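Local coordinates for DUF4442 domain-containing protein (Pseudomonas aeruginosa, PDB 1SH8) that is of unknown function but, as a member of the hotdog-fold superfamily, is probably a thioesterase, at residues K94-V99 with T130-E135; R118-Y123 with L143-S148. All blocks are in the same frame, centred on the assembly; numbering follows the deposited sequence.

Going from the N terminus, residues 94-99 enter strand 97-102, helix 105-118 follows, and strands 120-130 and 136-148 form a beta hairpin. Contact 1 closes a loop of 30 residues, from the start of strand 97-102 to the hairpin turn at 130-135. Contact 2 closes one of 19 residues between the far ends of the two hairpin strands, 118-123 and 143-148. Because the segments alternate along the chain, the two loops cross. They lie on opposite sides of the chain's centre, their own centres about 30 Å apart. Contact 1 ties the hairpin turn to the sheet of 27-32, 35-40 and 97-102; contact 2 zips the hairpin's open end, where Ala121 and Leu146 pack against helix 105-118.

Contact 1: K94-V99 with T130-E135; sequences KGDIRV and TDEQGE
Glu132, its chain extended beyond CG, brings OE2 to the backbone N-H of Asp96, which it takes on the anti lone pair, 3.1 Å from Asp96 N. The two carboxylates are turned 57° apart, Asp96 OD2 standing 4.4 Å from Glu132 OE2, a proximity that probably disfavours both charges. Asp96 OD1 accepts from Gly42 N. One residue on, Ile97 CD1 lies 3.7 Å from Asp131 CB, while Ile97 CG2 lies 3.4 Å from Thr130 O. That carbonyl also receives Arg98 N in its plane at 3.0 Å, and Thr130 N returns a bond to Arg98 O. Asp131 CG sits between its backbone N and carbonyl carbon (chi1 64°), a rotation that turns OD1 back into the turn. There Gln133 N and Glu135 N grip OD1 from opposite faces of the carboxylate, fixing its rotation. One water donates to Lys94 O and Asp96 O and accepts from Glu132 N; another bridges Lys94 N and Asp131 OD2; a third meets Arg98 NE, Thr130 OG1 and Asp131 O. Arg98 NH1 forms a salt bridge with Glu29 OE1. A single antiparallel bridge, Arg98 with Thr130, thus joins strand 97-102 to hairpin strand 120-130, and a type I turn with an Asx turn at Asp131 carries Glu132 to Asp96 in this hotdog-clan domain.

Contact 2: R118-Y123 with L143-S148; sequences RGKAEY and LYQLRS
Strand 120-123 runs antiparallel to 143-148, and the hydrogen-bonded pairs Ala121-Leu146 and Tyr123-Tyr144 hold the register. The bond from Leu146 N to Ala121 O is 2.7 Å and nearly straight at 175°. At the end next to helix 105-118, Gly119 O accepts Ser148 N. On the face of Ala121 and Tyr123, Tyr144 CB sits over the Tyr123 ring, 3.7 Å from its centroid, as a CH-pi contact. Tyr123 is placed for this by chi1 60°, which sets CG between the backbone N and the carbonyl carbon. The two ring planes are 19° apart with centroids 5.3 Å from each other, too displaced to stack well, and the Tyr123 and Tyr144 hydroxyls bond to Gly65 O and Glu62 O respectively. On the other face the Lys120 and Arg147 chains run alongside each other, Lys120 CD 3.5 Å from Arg147 NH1 at the guanidinium edge. Arg147 NE bonds to Tyr79 OH. The Leu143 methyls meet the Glu122 chain, Leu143 CD2 lying 3.8 Å from Glu122 OE2. The chemistry divides by face: Tyr123 and Leu146 pack on Phe69 and, with Ala121, on helix 105-118, and Tyr144 on Met85. Opposite, Gln145 OE1 takes up Arg147 NH1 at 2.6 Å, and a water accepts from NH1 and weakly from Lys120 NZ, perhaps screening these like charges, 4.7 Å apart.

Contact 1: K94-V99 with T130-E135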
loop_
_atom_site.group_PDB
_atom_site.type_symbol
_atom_site.label_atom_id
_atom_site.label_comp_id
_atom_site.label_asym_id
_atom_site.label_seq_id
_atom_site.Cartn_x
_atom_site.Cartn_y
_atom_site.Cartn_z
ATOM N N LYS A 94 3.223 -12.688 11.022
ATOM C CA LYS A 94 4.518 -13.324 11.226
ATOM C C LYS A 94 4.754 -14.431 10.208
ATOM O O LYS A 94 3.833 -15.164 9.851
ATOM C CB LYS A 94 4.607 -13.885 12.650
ATOM C CG LYS A 94 4.523 -12.805 13.723
ATOM C CD LYS A 94 4.646 -13.383 15.120
ATOM C CE LYS A 94 4.481 -12.300 16.177
ATOM N NZ LYS A 94 5.526 -11.248 16.066
ATOM N N GLY A 95 5.994 -14.538 9.737
ATOM C CA GLY A 95 6.326 -15.556 8.764
ATOM C C GLY A 95 5.864 -15.165 7.376
ATOM O O GLY A 95 5.601 -13.988 7.110
ATOM N N ASP A 96 5.773 -16.149 6.485
ATOM C CA ASP A 96 5.332 -15.901 5.120
ATOM C C ASP A 96 3.817 -15.724 5.091
ATOM O O ASP A 96 3.078 -16.434 5.783
ATOM C CB ASP A 96 5.730 -17.061 4.208
ATOM C CG ASP A 96 7.231 -17.189 4.038
ATOM O OD1 ASP A 96 7.968 -16.304 4.511
ATOM O OD2 ASP A 96 7.671 -18.180 3.417
ATOM N N ILE A 97 3.361 -14.779 4.274
ATOM C CA ILE A 97 1.943 -14.477 4.158
ATOM C C ILE A 97 1.482 -14.736 2.728
ATOM O O ILE A 97 2.218 -14.466 1.779
ATOM C CB ILE A 97 1.686 -12.995 4.537
ATOM C CG1 ILE A 97 2.290 -12.699 5.917
ATOM C CG2 ILE A 97 0.201 -12.696 4.537
ATOM C CD1 ILE A 97 1.721 -13.546 7.055
ATOM N N ARG A 98 0.264 -15.257 2.575
ATOM C CA ARG A 98 -0.269 -15.557 1.251
ATOM C C ARG A 98 -1.641 -14.960 1.014
ATOM O O ARG A 98 -2.335 -14.537 1.943
ATOM C CB ARG A 98 -0.379 -17.078 1.030
ATOM C CG ARG A 98 0.921 -17.851 1.112
ATOM C CD ARG A 98 0.721 -19.281 0.602
ATOM N NE ARG A 98 -0.232 -20.042 1.416
ATOM C CZ ARG A 98 -0.668 -21.265 1.113
ATOM N NH1 ARG A 98 -0.243 -21.872 0.011
ATOM N NH2 ARG A 98 -1.526 -21.889 1.916
ATOM N N VAL A 99 -2.029 -14.956 -0.253
ATOM C CA VAL A 99 -3.328 -14.464 -0.664
ATOM C C VAL A 99 -3.715 -15.179 -1.952
ATOM O O VAL A 99 -2.853 -15.557 -2.752
ATOM C CB VAL A 99 -3.301 -12.936 -0.942
ATOM C CG1 VAL A 99 -2.420 -12.634 -2.151
ATOM C CG2 VAL A 99 -4.721 -12.419 -1.179
ATOM N N THR A 130 -3.359 -14.601 4.722
ATOM C CA THR A 130 -3.208 -15.555 5.812
ATOM C C THR A 130 -1.767 -15.939 6.093
ATOM O O THR A 130 -0.918 -15.889 5.203
ATOM C CB THR A 130 -4.001 -16.849 5.505
ATOM O OG1 THR A 130 -3.489 -17.453 4.306
ATOM C CG2 THR A 130 -5.479 -16.531 5.303
ATOM N N ASP A 131 -1.486 -16.318 7.337
ATOM C CA ASP A 131 -0.137 -16.751 7.677
ATOM C C ASP A 131 -0.038 -18.274 7.527
ATOM O O ASP A 131 -0.995 -18.925 7.103
ATOM C CB ASP A 131 0.260 -16.303 9.092
ATOM C CG ASP A 131 -0.589 -16.926 10.179
ATOM O OD1 ASP A 131 -1.216 -17.983 9.949
ATOM O OD2 ASP A 131 -0.606 -16.350 11.289
ATOM N N GLU A 132 1.117 -18.837 7.868
ATOM C CA GLU A 132 1.353 -20.272 7.724
ATOM C C GLU A 132 0.395 -21.193 8.478
ATOM O O GLU A 132 0.312 -22.386 8.172
ATOM C CB GLU A 132 2.804 -20.583 8.101
ATOM C CG GLU A 132 3.799 -20.052 7.065
ATOM C CD GLU A 132 5.243 -20.107 7.536
ATOM O OE1 GLU A 132 5.640 -21.152 8.102
ATOM O OE2 GLU A 132 5.981 -19.110 7.332
ATOM N N GLN A 133 -0.329 -20.634 9.446
ATOM C CA GLN A 133 -1.293 -21.388 10.245
ATOM C C GLN A 133 -2.715 -21.139 9.745
ATOM O O GLN A 133 -3.682 -21.614 10.340
ATOM C CB GLN A 133 -1.199 -20.969 11.713
ATOM C CG GLN A 133 0.141 -21.252 12.347
ATOM C CD GLN A 133 0.385 -22.728 12.485
ATOM O OE1 GLN A 133 -0.349 -23.423 13.188
ATOM N NE2 GLN A 133 1.414 -23.225 11.807
ATOM N N GLY A 134 -2.838 -20.381 8.659
ATOM C CA GLY A 134 -4.153 -20.088 8.120
ATOM C C GLY A 134 -4.885 -18.969 8.844
ATOM O O GLY A 134 -6.076 -18.743 8.583
ATOM N N GLU A 135 -4.206 -18.284 9.768
ATOM C CA GLU A 135 -4.827 -17.167 10.487
ATOM C C GLU A 135 -4.924 -15.966 9.546
ATOM O O GLU A 135 -3.991 -15.673 8.799
ATOM C CB GLU A 135 -4.004 -16.746 11.714
ATOM C CG GLU A 135 -4.032 -17.702 12.888
ATOM C CD GLU A 135 -5.438 -17.978 13.398
ATOM O OE1 GLU A 135 -6.203 -17.021 13.651
ATOM O OE2 GLU A 135 -5.777 -19.167 13.553
HETATM O O HOH W 1 0.935 -14.193 11.980
HETATM O O HOH W 2 3.321 -17.330 8.393
HETATM O O HOH W 3 -1.166 -19.037 4.013
#

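Contact 2: R118-Y123 with L143-S148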
loop_
_atom_site.group_PDB
_atom_site.type_symbol
_atom_site.label_atom_id
_atom_site.label_comp_id
_atom_site.label_asym_id
_atom_site.label_seq_id
_atom_site.Cartn_x
_atom_site.Cartn_y
_atom_site.Cartn_z
ATOM N N ARG A 118 -16.579 -0.282 -24.399
ATOM C CA ARG A 118 -16.621 1.029 -23.767
ATOM C C ARG A 118 -15.277 1.624 -23.384
ATOM O O ARG A 118 -15.205 2.781 -22.974
ATOM C CB ARG A 118 -17.541 0.963 -22.550
ATOM C CG ARG A 118 -18.953 0.577 -22.941
ATOM C CD ARG A 118 -19.846 0.323 -21.746
ATOM N NE ARG A 118 -21.200 -0.029 -22.175
ATOM C CZ ARG A 118 -21.504 -1.087 -22.928
ATOM N NH1 ARG A 118 -20.552 -1.915 -23.345
ATOM N NH2 ARG A 118 -22.766 -1.313 -23.269
ATOM N N GLY A 119 -14.214 0.842 -23.519
ATOM C CA GLY A 119 -12.896 1.351 -23.189
ATOM C C GLY A 119 -12.440 1.067 -21.769
ATOM O O GLY A 119 -11.249 1.161 -21.473
ATOM N N LYS A 120 -13.378 0.728 -20.888
ATOM C CA LYS A 120 -13.039 0.425 -19.500
ATOM C C LYS A 120 -14.137 -0.395 -18.830
ATOM O O LYS A 120 -15.310 -0.340 -19.230
ATOM C CB LYS A 120 -12.813 1.712 -18.704
ATOM C CG LYS A 120 -14.064 2.548 -18.503
ATOM C CD LYS A 120 -13.759 3.792 -17.678
ATOM C CE LYS A 120 -15.008 4.635 -17.459
ATOM N NZ LYS A 120 -14.723 5.817 -16.596
ATOM N N ALA A 121 -13.743 -1.155 -17.811
ATOM C CA ALA A 121 -14.658 -2.004 -17.054
ATOM C C ALA A 121 -14.064 -2.185 -15.665
ATOM O O ALA A 121 -12.857 -2.377 -15.528
ATOM C CB ALA A 121 -14.806 -3.351 -17.734
ATOM N N GLU A 122 -14.904 -2.130 -14.637
ATOM C CA GLU A 122 -14.421 -2.276 -13.266
ATOM C C GLU A 122 -14.623 -3.672 -12.699
ATOM O O GLU A 122 -15.599 -4.349 -13.010
ATOM C CB GLU A 122 -15.154 -1.328 -12.310
ATOM C CG GLU A 122 -15.189 0.143 -12.657
ATOM C CD GLU A 122 -16.007 0.928 -11.634
ATOM O OE1 GLU A 122 -16.997 0.362 -11.104
ATOM O OE2 GLU A 122 -15.674 2.101 -11.366
ATOM N N TYR A 123 -13.689 -4.096 -11.856
ATOM C CA TYR A 123 -13.820 -5.368 -11.161
ATOM C C TYR A 123 -13.262 -5.152 -9.756
ATOM O O TYR A 123 -12.313 -4.387 -9.559
ATOM C CB TYR A 123 -13.112 -6.524 -11.899
ATOM C CG TYR A 123 -11.616 -6.400 -12.117
ATOM C CD1 TYR A 123 -10.706 -7.038 -11.267
ATOM C CD2 TYR A 123 -11.112 -5.698 -13.211
ATOM C CE1 TYR A 123 -9.327 -6.982 -11.510
ATOM C CE2 TYR A 123 -9.738 -5.633 -13.462
ATOM C CZ TYR A 123 -8.854 -6.277 -12.611
ATOM O OH TYR A 123 -7.502 -6.211 -12.879
ATOM N N LEU A 143 -10.959 -1.813 -5.786
ATOM C CA LEU A 143 -11.643 -1.573 -7.051
ATOM C C LEU A 143 -10.591 -1.338 -8.122
ATOM O O LEU A 143 -9.737 -0.460 -7.982
ATOM C CB LEU A 143 -12.548 -0.339 -6.958
ATOM C CG LEU A 143 -13.331 0.044 -8.221
ATOM C CD1 LEU A 143 -14.327 -1.056 -8.586
ATOM C CD2 LEU A 143 -14.060 1.354 -7.987
ATOM N N TYR A 144 -10.662 -2.132 -9.184
ATOM C CA TYR A 144 -9.738 -2.037 -10.307
ATOM C C TYR A 144 -10.514 -1.690 -11.557
ATOM O O TYR A 144 -11.728 -1.878 -11.633
ATOM C CB TYR A 144 -9.043 -3.380 -10.554
ATOM C CG TYR A 144 -8.185 -3.848 -9.416
ATOM C CD1 TYR A 144 -6.838 -3.482 -9.336
ATOM C CD2 TYR A 144 -8.723 -4.636 -8.394
ATOM C CE1 TYR A 144 -6.043 -3.893 -8.259
ATOM C CE2 TYR A 144 -7.939 -5.049 -7.314
ATOM C CZ TYR A 144 -6.603 -4.671 -7.257
ATOM O OH TYR A 144 -5.834 -5.055 -6.183
ATOM N N GLN A 145 -9.790 -1.204 -12.551
ATOM C CA GLN A 145 -10.394 -0.874 -13.819
ATOM C C GLN A 145 -9.550 -1.548 -14.895
ATOM O O GLN A 145 -8.319 -1.498 -14.840
ATOM C CB GLN A 145 -10.377 0.639 -14.017
ATOM C CG GLN A 145 -11.614 1.199 -14.671
ATOM C CD GLN A 145 -11.556 2.704 -14.782
ATOM O OE1 GLN A 145 -10.746 3.246 -15.528
ATOM N NE2 GLN A 145 -12.405 3.388 -14.028
ATOM N N LEU A 146 -10.210 -2.219 -15.834
ATOM C CA LEU A 146 -9.526 -2.848 -16.964
ATOM C C LEU A 146 -9.732 -1.799 -18.060
ATOM O O LEU A 146 -10.870 -1.456 -18.386
ATOM C CB LEU A 146 -10.209 -4.163 -17.361
ATOM C CG LEU A 146 -9.582 -4.927 -18.532
ATOM C CD1 LEU A 146 -8.178 -5.401 -18.152
ATOM C CD2 LEU A 146 -10.462 -6.115 -18.901
ATOM N N ARG A 147 -8.643 -1.276 -18.614
ATOM C CA ARG A 147 -8.762 -0.236 -19.629
ATOM C C ARG A 147 -8.071 -0.585 -20.928
ATOM O O ARG A 147 -7.051 -1.265 -20.935
ATOM C CB ARG A 147 -8.168 1.075 -19.105
ATOM C CG ARG A 147 -8.787 1.574 -17.805
ATOM C CD ARG A 147 -8.091 2.835 -17.324
ATOM N NE ARG A 147 -8.174 3.923 -18.297
ATOM C CZ ARG A 147 -9.259 4.664 -18.514
ATOM N NH1 ARG A 147 -10.373 4.448 -17.827
ATOM N NH2 ARG A 147 -9.228 5.630 -19.423
ATOM N N SER A 148 -8.630 -0.113 -22.034
ATOM C CA SER A 148 -8.005 -0.356 -23.321
ATOM C C SER A 148 -7.069 0.820 -23.567
ATOM O O SER A 148 -7.276 1.915 -23.042
ATOM C CB SER A 148 -9.054 -0.440 -24.433
ATOM O OG SER A 148 -9.783 0.767 -24.540
HETATM O O HOH W 4 -11.886 7.080 -18.157
HETATM O O HOH W 5 -13.526 3.676 -11.174
#